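Local coordinates for Dhd127_b (Synthetic construct, PDB 6DLM), which pairs with its designed partner chain as one half of a computationally designed helical-hairpin heterodimer, built for orthogonal coiled-coil recognition, at residues Y6-K9 with D10-S14; R20-E23 with E24-T28; K30-L33 with E34-R38; K54-A57 with D58-R62. One frame throughout, in Å; residues are numbered along the deposited sequence.

Interaction 1: residues Y6-K9 with D10-S14; sequences YIIK and DILDS
I8 and L12, one turn apart at the start of helix 7-37, make the tight side of this contact. The CG2 branch of I8 meets L12 CD1 at 3.7 Å, and L12 CG also rests over the carbonyl oxygen of I8. With CG2 of I8 anti to the backbone N and beside the carbonyl carbon, that methyl points down the helix at the leucine, while the ethyl arm of I8 runs to its CD1, 4.4 Å from CD1 of I11. Beneath them L12 N donates to I8 O (3.0 Å, N-H...O angle 170°). This is the inner strip of a two-helix hairpin in a designed heterodimer: I8 and I11 lean on V74 of helix 44-75, and I8 packs on R4 and L12 on R71 of the Dhd127_a chain. The other side of the turn is looser and polar. Y6, at the N-cap position, takes D10 N on its carbonyl oxygen at 2.9 Å, and the ring swings away from the turn that follows. K9 bends at chi2 (60°) and chi4 (56°) to curl its chain over the carboxylate of D13. The resulting i to i+4 salt bridge brings K9 NZ 2.7 Å from D13 OD1, on the syn lone pair, with a weak second bond from K9 NZ to D13 OD2 at 3.2 Å.

Interaction 2: residues R20-E23 with E24-T28; sequences RLIE and ELLET
R20 O receives E24 N at 3.0 Å, the first of four successive i to i+4 backbone bonds that carry helix 7-37 through this region. The last, from E27 N to E23 O, is the shortest at 2.8 Å. A further bond of this kind ends on E24 O, which T28 N reaches from one face of the carbonyl plane and T28 OG1, at 2.9 Å, from the other; the threonine hydroxyl thus folds back on the helix that carries it. Apolar contact along the helix is lighter: I22 CG2 comes within 4.2 Å of L26 CD1, and L26 CG lies over I22 O. These side chains serve the coiled-coil interface, where I22 packs on L18 and both L25 and L26 on L22 of the Dhd127_a chain, while L21 turns to I56 and E59 of helix 44-75 to close the hairpin. Among the acidic groups, E24 keeps an extended chain, its CG anti to the backbone N (chi1 177°), which brings OE1 across to L21 CD1 at 4.0 Å, the two side chains meeting at an angle. E23 turns the other way, CG beside its backbone N, and its OE1 makes a salt bridge with R64 of the Dhd127_a chain.

Interaction 3: residues K30-L33 with E34-R38; sequences KELL and EILKR
E31 and I35 lie side by side on the last turns of helix 7-37, just before the loop of the helical hairpin, and point the same way toward helix 44-75. Apolar packing comes first. E31 offers its aliphatic stem, with CG 3.7 Å from I35 CD1, and OE2 of the same glutamate is 3.8 Å from that methyl. L32 and L36 repeat the pairing one residue on, CD1 to CD1 at 4.1 Å: CG of L32 is anti to its backbone N (chi1 175°) while CG of L36 sits beside its own (chi1 -75°), which turns the leucine ends to each other. L32 packs on V46 of helix 44-75, and L36 meets L36 of the Dhd127_a chain, so the two pairs bridge hairpin core and dimer interface. L33 and K37 cross instead, K37 CD 4.0 Å from L33 CG. The charged ends of two of these stems find partners elsewhere: E31 makes a salt bridge with R45 of helix 44-75, and K37 NZ one with E50 of the Dhd127_a chain. K30 and E34 touch through carbon, with CD of K30 4.1 Å from CG of E34, while K30 NZ stays 6.1 Å from E34 OE2. The amides of E34, I35, L36 and K37 each donate to the carbonyl four residues back. From I35 N to E31 O the distance is 2.9 Å, and I35 CG1 leans against the same oxygen at 3.2 Å.

Interaction 4: residues K54-A57 with D58-R62; sequences KEIA and DEIRR
Four consecutive i to i+4 backbone bonds link K54-A57 to D58-R62 within helix 44-75, tightest at I60 N to I56 O and R61 N to A57 O (both 2.9 Å) and longest at E59 N to E55 O (3.3 Å). The main side-chain touch is I56 CG2 against I60 CD1 at 3.7 Å, where the two isoleucines meet at a slant. In I60 the CG1 arm sits beside the backbone N (chi1 -75°), which turns CD1 back up the helix to rest over I56 O as well. Further along, R62 grips the carboxylate of E59 side-on: its NH2 bonds E59 OE1 at 2.7 Å and its NE bonds E59 OE2 at 3.2 Å. E59 OE2 lies in the guanidinium plane, and two bonds to two oxygens limit the swivel of both groups; E59 OE1 is also bonded by Q63. Other charges look to the partner, K54 to E30 and R61 to E23 of the Dhd127_a chain, with D65 a second partner for R61. I60 packs on L21 and L25 of helix 7-37 and on V19 of the Dhd127_a chain, a hydrophobic strip flanked by salt bridges as in a coiled-coil helical bundle.

Overall arrangement
From the N terminus, interactions 1, 2 and 3 follow one another along helix 7-37, and interaction 4 comes on the returning helix 44-75. Each is a local turn of helix, so none closes a long loop, nests in another or crosses it. Interactions 1 and 3 lie on opposite sides of the chain's centre, their own centres about 36 Å apart. Interactions 2 and 4 meet each other across the middle of the hairpin, with centres about 11 Å apart: L21 CD1 meets I56 CG2 at 3.6 Å, and L25 CD2 meets I60 CD1 at 3.7 Å. Interactions 1 and 3 tie helix 7-37 to the two ends of helix 44-75. All four also touch the Dhd127_a chain.

Interaction 1: residues Y6-K9 with D10-S14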
loop_
_atom_site.group_PDB
_atom_site.type_symbol
_atom_site.label_atom_id
_atom_site.label_comp_id
_atom_site.label_asym_id
_atom_site.label_seq_id
_atom_site.Cartn_x
_atom_site.Cartn_y
_atom_site.Cartn_z
ATOM N N TYR B 6 22.215 14.619 6.348
ATOM C CA TYR B 6 21.298 13.686 5.684
ATOM C C TYR B 6 20.053 13.282 6.477
ATOM O O TYR B 6 19.577 12.170 6.341
ATOM C CB TYR B 6 22.043 12.419 5.245
ATOM C CG TYR B 6 23.245 12.643 4.352
ATOM C CD1 TYR B 6 24.499 12.878 4.887
ATOM C CD2 TYR B 6 23.131 12.575 2.979
ATOM C CE1 TYR B 6 25.597 13.069 4.078
ATOM C CE2 TYR B 6 24.224 12.763 2.162
ATOM C CZ TYR B 6 25.457 13.006 2.719
ATOM O OH TYR B 6 26.545 13.189 1.908
ATOM N N ILE B 7 19.489 14.193 7.257
ATOM C CA ILE B 7 18.302 13.874 8.026
ATOM C C ILE B 7 17.144 13.615 7.067
ATOM O O ILE B 7 16.448 12.629 7.177
ATOM C CB ILE B 7 17.958 15.021 8.988
ATOM C CG1 ILE B 7 17.675 16.295 8.204
ATOM C CG2 ILE B 7 19.108 15.256 9.948
ATOM C CD1 ILE B 7 17.119 17.415 9.052
ATOM N N ILE B 8 16.921 14.537 6.151
ATOM C CA ILE B 8 15.871 14.365 5.154
ATOM C C ILE B 8 16.144 13.176 4.225
ATOM O O ILE B 8 15.235 12.422 3.925
ATOM C CB ILE B 8 15.676 15.623 4.298
ATOM C CG1 ILE B 8 15.193 16.784 5.172
ATOM C CG2 ILE B 8 14.675 15.360 3.192
ATOM C CD1 ILE B 8 14.143 16.387 6.181
ATOM N N LYS B 9 17.387 13.010 3.801
ATOM C CA LYS B 9 17.733 11.902 2.931
ATOM C C LYS B 9 17.440 10.557 3.625
ATOM O O LYS B 9 16.904 9.665 2.989
ATOM C CB LYS B 9 19.200 12.002 2.498
ATOM C CG LYS B 9 19.658 11.013 1.432
ATOM C CD LYS B 9 18.895 11.125 0.126
ATOM C CE LYS B 9 19.563 10.358 -1.010
ATOM N NZ LYS B 9 19.782 8.915 -0.726
ATOM N N ASP B 10 17.735 10.434 4.910
ATOM C CA ASP B 10 17.455 9.185 5.606
ATOM C C ASP B 10 15.955 8.855 5.584
ATOM O O ASP B 10 15.582 7.713 5.374
ATOM C CB ASP B 10 17.891 9.269 7.055
ATOM C CG ASP B 10 19.362 8.977 7.255
ATOM O OD1 ASP B 10 20.048 8.575 6.306
ATOM O OD2 ASP B 10 19.819 9.146 8.393
ATOM N N ILE B 11 15.123 9.855 5.826
ATOM C CA ILE B 11 13.680 9.656 5.776
ATOM C C ILE B 11 13.201 9.264 4.377
ATOM O O ILE B 11 12.408 8.348 4.228
ATOM C CB ILE B 11 12.948 10.950 6.136
ATOM C CG1 ILE B 11 13.041 11.211 7.632
ATOM C CG2 ILE B 11 11.498 10.874 5.684
ATOM C CD1 ILE B 11 12.790 12.658 7.984
ATOM N N LEU B 12 13.680 9.971 3.367
ATOM C CA LEU B 12 13.320 9.665 1.996
ATOM C C LEU B 12 13.790 8.260 1.591
ATOM O O LEU B 12 13.048 7.536 0.946
ATOM C CB LEU B 12 13.901 10.707 1.051
ATOM C CG LEU B 12 13.364 12.121 1.263
ATOM C CD1 LEU B 12 14.083 13.111 0.360
ATOM C CD2 LEU B 12 11.868 12.161 1.033
ATOM N N ASP B 13 14.998 7.879 1.987
ATOM C CA ASP B 13 15.483 6.540 1.667
ATOM C C ASP B 13 14.573 5.477 2.296
ATOM O O ASP B 13 14.220 4.518 1.646
ATOM C CB ASP B 13 16.906 6.338 2.193
ATOM C CG ASP B 13 17.927 7.194 1.470
ATOM O OD1 ASP B 13 17.574 7.797 0.445
ATOM O OD2 ASP B 13 19.074 7.254 1.927
ATOM N N SER B 14 14.207 5.678 3.548
ATOM C CA SER B 14 13.314 4.765 4.240
ATOM C C SER B 14 11.930 4.721 3.562
ATOM O O SER B 14 11.360 3.656 3.416
ATOM C CB SER B 14 13.180 5.182 5.700
ATOM O OG SER B 14 12.533 4.183 6.451
#

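Interaction 2: residues R20-E23 with E24-T28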
loop_
_atom_site.group_PDB
_atom_site.type_symbol
_atom_site.label_atom_id
_atom_site.label_comp_id
_atom_site.label_asym_id
_atom_site.label_seq_id
_atom_site.Cartn_x
_atom_site.Cartn_y
_atom_site.Cartn_z
ATOM N N ARG B 20 8.790 0.398 -2.167
ATOM C CA ARG B 20 9.116 -0.828 -2.883
ATOM C C ARG B 20 8.368 -2.027 -2.273
ATOM O O ARG B 20 7.846 -2.848 -3.006
ATOM C CB ARG B 20 10.622 -1.061 -2.916
ATOM C CG ARG B 20 11.322 -0.168 -3.923
ATOM C CD ARG B 20 12.778 -0.537 -4.139
ATOM N NE ARG B 20 13.607 -0.212 -2.995
ATOM C CZ ARG B 20 14.130 0.985 -2.771
ATOM N NH1 ARG B 20 13.898 1.976 -3.612
ATOM N NH2 ARG B 20 14.877 1.192 -1.702
ATOM N N LEU B 21 8.318 -2.117 -0.950
ATOM C CA LEU B 21 7.549 -3.182 -0.308
ATOM C C LEU B 21 6.046 -3.053 -0.634
ATOM O O LEU B 21 5.389 -4.041 -0.896
ATOM C CB LEU B 21 7.770 -3.184 1.198
ATOM C CG LEU B 21 7.275 -4.411 1.960
ATOM C CD1 LEU B 21 7.867 -5.698 1.413
ATOM C CD2 LEU B 21 7.606 -4.270 3.429
ATOM N N ILE B 22 5.532 -1.831 -0.620
ATOM C CA ILE B 22 4.136 -1.597 -0.961
ATOM C C ILE B 22 3.845 -2.020 -2.406
ATOM O O ILE B 22 2.840 -2.642 -2.676
ATOM C CB ILE B 22 3.771 -0.118 -0.762
ATOM C CG1 ILE B 22 3.698 0.193 0.734
ATOM C CG2 ILE B 22 2.451 0.203 -1.437
ATOM C CD1 ILE B 22 3.463 1.650 1.049
ATOM N N GLU B 23 4.729 -1.673 -3.327
ATOM C CA GLU B 23 4.553 -2.100 -4.712
ATOM C C GLU B 23 4.605 -3.644 -4.815
ATOM O O GLU B 23 3.873 -4.223 -5.595
ATOM C CB GLU B 23 5.522 -1.383 -5.642
ATOM C CG GLU B 23 5.310 0.125 -5.568
ATOM C CD GLU B 23 5.568 0.843 -6.874
ATOM O OE1 GLU B 23 4.769 1.727 -7.233
ATOM O OE2 GLU B 23 6.567 0.523 -7.544
ATOM N N GLU B 24 5.439 -4.280 -4.009
ATOM C CA GLU B 24 5.470 -5.735 -3.983
ATOM C C GLU B 24 4.094 -6.264 -3.535
ATOM O O GLU B 24 3.598 -7.224 -4.097
ATOM C CB GLU B 24 6.550 -6.246 -3.035
ATOM C CG GLU B 24 6.580 -7.759 -2.916
ATOM C CD GLU B 24 7.807 -8.277 -2.176
ATOM O OE1 GLU B 24 8.793 -7.529 -2.054
ATOM O OE2 GLU B 24 7.788 -9.437 -1.724
ATOM N N LEU B 25 3.509 -5.638 -2.524
ATOM C CA LEU B 25 2.181 -6.042 -2.087
ATOM C C LEU B 25 1.139 -5.810 -3.192
ATOM O O LEU B 25 0.297 -6.659 -3.426
ATOM C CB LEU B 25 1.768 -5.301 -0.822
ATOM C CG LEU B 25 0.335 -5.586 -0.392
ATOM C CD1 LEU B 25 0.119 -7.077 -0.267
ATOM C CD2 LEU B 25 0.007 -4.879 0.909
ATOM N N LEU B 26 1.207 -4.670 -3.862
ATOM C CA LEU B 26 0.273 -4.399 -4.942
ATOM C C LEU B 26 0.437 -5.432 -6.074
ATOM O O LEU B 26 -0.545 -5.895 -6.607
ATOM C CB LEU B 26 0.444 -2.977 -5.475
ATOM C CG LEU B 26 -0.038 -1.896 -4.501
ATOM C CD1 LEU B 26 0.278 -0.492 -4.993
ATOM C CD2 LEU B 26 -1.528 -2.043 -4.277
ATOM N N GLU B 27 1.665 -5.786 -6.420
ATOM C CA GLU B 27 1.880 -6.797 -7.456
ATOM C C GLU B 27 1.298 -8.163 -7.046
ATOM O O GLU B 27 0.714 -8.854 -7.864
ATOM C CB GLU B 27 3.362 -6.935 -7.795
ATOM C CG GLU B 27 3.617 -7.742 -9.055
ATOM C CD GLU B 27 5.055 -7.659 -9.535
ATOM O OE1 GLU B 27 5.930 -8.303 -8.927
ATOM O OE2 GLU B 27 5.305 -6.965 -10.539
ATOM N N THR B 28 1.477 -8.530 -5.788
ATOM C CA THR B 28 0.909 -9.763 -5.280
ATOM C C THR B 28 -0.628 -9.714 -5.364
ATOM O O THR B 28 -1.248 -10.653 -5.805
ATOM C CB THR B 28 1.311 -9.951 -3.813
ATOM O OG1 THR B 28 2.735 -9.966 -3.713
ATOM C CG2 THR B 28 0.739 -11.220 -3.272
#

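Interaction 3: residues K30-L33 with E34-R38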
loop_
_atom_site.group_PDB
_atom_site.type_symbol
_atom_site.label_atom_id
_atom_site.label_comp_id
_atom_site.label_asym_id
_atom_site.label_seq_id
_atom_site.Cartn_x
_atom_site.Cartn_y
_atom_site.Cartn_z
ATOM N N LYS B 30 -2.400 -7.758 -7.411
ATOM C CA LYS B 30 -2.788 -7.771 -8.809
ATOM C C LYS B 30 -2.808 -9.212 -9.370
ATOM O O LYS B 30 -3.712 -9.555 -10.110
ATOM C CB LYS B 30 -1.860 -6.885 -9.630
ATOM C CG LYS B 30 -2.324 -6.694 -11.061
ATOM C CD LYS B 30 -3.756 -6.190 -11.133
ATOM C CE LYS B 30 -3.875 -4.777 -10.586
ATOM N NZ LYS B 30 -5.154 -4.101 -10.944
ATOM N N GLU B 31 -1.823 -10.031 -9.034
ATOM C CA GLU B 31 -1.863 -11.411 -9.519
ATOM C C GLU B 31 -3.124 -12.102 -8.974
ATOM O O GLU B 31 -3.825 -12.769 -9.716
ATOM C CB GLU B 31 -0.623 -12.206 -9.107
ATOM C CG GLU B 31 -0.681 -13.676 -9.513
ATOM C CD GLU B 31 0.496 -14.502 -9.015
ATOM O OE1 GLU B 31 1.493 -13.917 -8.591
ATOM O OE2 GLU B 31 0.435 -15.737 -9.071
ATOM N N LEU B 32 -3.421 -11.872 -7.707
ATOM C CA LEU B 32 -4.593 -12.473 -7.099
ATOM C C LEU B 32 -5.870 -12.030 -7.820
ATOM O O LEU B 32 -6.696 -12.853 -8.162
ATOM C CB LEU B 32 -4.636 -12.063 -5.627
ATOM C CG LEU B 32 -5.829 -12.447 -4.766
ATOM C CD1 LEU B 32 -6.035 -13.943 -4.767
ATOM C CD2 LEU B 32 -5.652 -11.945 -3.344
ATOM N N LEU B 33 -6.005 -10.743 -8.077
ATOM C CA LEU B 33 -7.173 -10.241 -8.790
ATOM C C LEU B 33 -7.273 -10.773 -10.231
ATOM O O LEU B 33 -8.343 -11.140 -10.680
ATOM C CB LEU B 33 -7.160 -8.725 -8.804
ATOM C CG LEU B 33 -8.246 -8.066 -9.641
ATOM C CD1 LEU B 33 -9.634 -8.471 -9.172
ATOM C CD2 LEU B 33 -8.071 -6.562 -9.586
ATOM N N GLU B 34 -6.159 -10.801 -10.947
ATOM C CA GLU B 34 -6.170 -11.332 -12.309
ATOM C C GLU B 34 -6.562 -12.821 -12.338
ATOM O O GLU B 34 -7.296 -13.250 -13.207
ATOM C CB GLU B 34 -4.838 -11.065 -13.002
ATOM C CG GLU B 34 -4.665 -9.587 -13.298
ATOM C CD GLU B 34 -3.551 -9.270 -14.279
ATOM O OE1 GLU B 34 -2.515 -9.935 -14.249
ATOM O OE2 GLU B 34 -3.720 -8.331 -15.069
ATOM N N ILE B 35 -6.053 -13.593 -11.397
ATOM C CA ILE B 35 -6.435 -14.991 -11.302
ATOM C C ILE B 35 -7.929 -15.160 -10.972
ATOM O O ILE B 35 -8.599 -15.968 -11.582
ATOM C CB ILE B 35 -5.609 -15.707 -10.224
ATOM C CG1 ILE B 35 -4.148 -15.785 -10.652
ATOM C CG2 ILE B 35 -6.164 -17.090 -9.955
ATOM C CD1 ILE B 35 -3.241 -16.347 -9.582
ATOM N N LEU B 36 -8.424 -14.369 -10.028
ATOM C CA LEU B 36 -9.832 -14.432 -9.618
ATOM C C LEU B 36 -10.798 -14.120 -10.764
ATOM O O LEU B 36 -11.803 -14.795 -10.914
ATOM C CB LEU B 36 -10.098 -13.478 -8.455
ATOM C CG LEU B 36 -9.589 -13.934 -7.089
ATOM C CD1 LEU B 36 -9.788 -12.838 -6.060
ATOM C CD2 LEU B 36 -10.312 -15.193 -6.652
ATOM N N LYS B 37 -10.485 -13.133 -11.597
ATOM C CA LYS B 37 -11.311 -12.820 -12.754
ATOM C C LYS B 37 -11.460 -14.000 -13.735
ATOM O O LYS B 37 -12.472 -14.086 -14.413
ATOM C CB LYS B 37 -10.768 -11.599 -13.476
ATOM C CG LYS B 37 -10.781 -10.357 -12.617
ATOM C CD LYS B 37 -9.723 -9.377 -13.075
ATOM C CE LYS B 37 -10.310 -8.258 -13.901
ATOM N NZ LYS B 37 -10.716 -7.114 -13.041
ATOM N N ARG B 38 -10.438 -14.824 -13.803
ATOM C CA ARG B 38 -10.493 -15.989 -14.644
ATOM C C ARG B 38 -11.185 -17.236 -14.017
ATOM O O ARG B 38 -11.205 -18.248 -14.688
ATOM C CB ARG B 38 -9.094 -16.317 -15.157
ATOM C CG ARG B 38 -8.526 -15.233 -16.060
ATOM C CD ARG B 38 -7.024 -15.364 -16.186
ATOM N NE ARG B 38 -6.630 -16.749 -16.386
ATOM C CZ ARG B 38 -5.486 -17.265 -15.971
ATOM N NH1 ARG B 38 -4.621 -16.514 -15.321
ATOM N NH2 ARG B 38 -5.223 -18.538 -16.187
#

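Interaction 4: residues K54-A57 with D58-R62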
loop_
_atom_site.group_PDB
_atom_site.type_symbol
_atom_site.label_atom_id
_atom_site.label_comp_id
_atom_site.label_asym_id
_atom_site.label_seq_id
_atom_site.Cartn_x
_atom_site.Cartn_y
_atom_site.Cartn_z
ATOM N N LYS B 54 -0.746 -10.970 3.723
ATOM C CA LYS B 54 -0.841 -10.673 5.135
ATOM C C LYS B 54 0.557 -10.436 5.742
ATOM O O LYS B 54 0.722 -9.521 6.530
ATOM C CB LYS B 54 -1.547 -11.803 5.876
ATOM C CG LYS B 54 -3.037 -11.904 5.607
ATOM C CD LYS B 54 -3.640 -13.054 6.397
ATOM C CE LYS B 54 -5.115 -13.261 6.111
ATOM N NZ LYS B 54 -5.526 -14.669 6.380
ATOM N N GLU B 55 1.541 -11.253 5.383
ATOM C CA GLU B 55 2.894 -11.061 5.901
ATOM C C GLU B 55 3.488 -9.726 5.472
ATOM O O GLU B 55 4.052 -9.007 6.277
ATOM C CB GLU B 55 3.847 -12.121 5.343
ATOM C CG GLU B 55 3.729 -13.517 5.908
ATOM C CD GLU B 55 4.789 -14.441 5.328
ATOM O OE1 GLU B 55 5.194 -14.236 4.162
ATOM O OE2 GLU B 55 5.224 -15.368 6.037
ATOM N N ILE B 56 3.387 -9.426 4.189
ATOM C CA ILE B 56 3.913 -8.169 3.690
ATOM C C ILE B 56 3.192 -6.965 4.317
ATOM O O ILE B 56 3.840 -6.036 4.758
ATOM C CB ILE B 56 3.818 -8.096 2.161
ATOM C CG1 ILE B 56 4.532 -9.290 1.535
ATOM C CG2 ILE B 56 4.416 -6.799 1.661
ATOM C CD1 ILE B 56 4.432 -9.332 0.030
ATOM N N ALA B 57 1.874 -7.025 4.416
ATOM C CA ALA B 57 1.115 -5.931 5.028
ATOM C C ALA B 57 1.527 -5.679 6.484
ATOM O O ALA B 57 1.571 -4.541 6.915
ATOM C CB ALA B 57 -0.375 -6.206 4.963
ATOM N N ASP B 58 1.806 -6.738 7.225
ATOM C CA ASP B 58 2.231 -6.565 8.601
ATOM C C ASP B 58 3.552 -5.782 8.682
ATOM O O ASP B 58 3.688 -4.887 9.488
ATOM C CB ASP B 58 2.401 -7.923 9.258
ATOM C CG ASP B 58 2.875 -7.813 10.677
ATOM O OD1 ASP B 58 2.055 -8.010 11.585
ATOM O OD2 ASP B 58 4.064 -7.507 10.879
ATOM N N GLU B 59 4.513 -6.157 7.856
ATOM C CA GLU B 59 5.785 -5.451 7.780
ATOM C C GLU B 59 5.596 -3.998 7.280
ATOM O O GLU B 59 6.250 -3.096 7.763
ATOM C CB GLU B 59 6.757 -6.213 6.885
ATOM C CG GLU B 59 8.125 -5.573 6.742
ATOM C CD GLU B 59 8.897 -5.494 8.047
ATOM O OE1 GLU B 59 9.958 -4.850 8.051
ATOM O OE2 GLU B 59 8.441 -6.060 9.059
ATOM N N ILE B 60 4.711 -3.797 6.319
ATOM C CA ILE B 60 4.451 -2.451 5.834
ATOM C C ILE B 60 3.902 -1.577 6.962
ATOM O O ILE B 60 4.332 -0.453 7.112
ATOM C CB ILE B 60 3.446 -2.447 4.672
ATOM C CG1 ILE B 60 4.112 -2.944 3.393
ATOM C CG2 ILE B 60 2.882 -1.058 4.470
ATOM C CD1 ILE B 60 3.136 -3.440 2.359
ATOM N N ARG B 61 2.973 -2.099 7.745
ATOM C CA ARG B 61 2.442 -1.332 8.856
ATOM C C ARG B 61 3.542 -1.007 9.875
ATOM O O ARG B 61 3.648 0.119 10.317
ATOM C CB ARG B 61 1.277 -2.077 9.507
ATOM C CG ARG B 61 1.008 -1.725 10.958
ATOM C CD ARG B 61 0.422 -0.342 11.141
ATOM N NE ARG B 61 -0.900 -0.193 10.544
ATOM C CZ ARG B 61 -1.604 0.932 10.581
ATOM N NH1 ARG B 61 -1.109 1.997 11.182
ATOM N NH2 ARG B 61 -2.790 0.996 10.010
ATOM N N ARG B 62 4.377 -1.973 10.220
ATOM C CA ARG B 62 5.442 -1.679 11.169
ATOM C C ARG B 62 6.404 -0.606 10.635
ATOM O O ARG B 62 6.741 0.316 11.355
ATOM C CB ARG B 62 6.237 -2.940 11.507
ATOM C CG ARG B 62 7.384 -2.687 12.467
ATOM C CD ARG B 62 8.239 -3.923 12.673
ATOM N NE ARG B 62 9.123 -4.168 11.545
ATOM C CZ ARG B 62 10.253 -3.509 11.350
ATOM N NH1 ARG B 62 10.620 -2.574 12.204
ATOM N NH2 ARG B 62 11.005 -3.774 10.300
#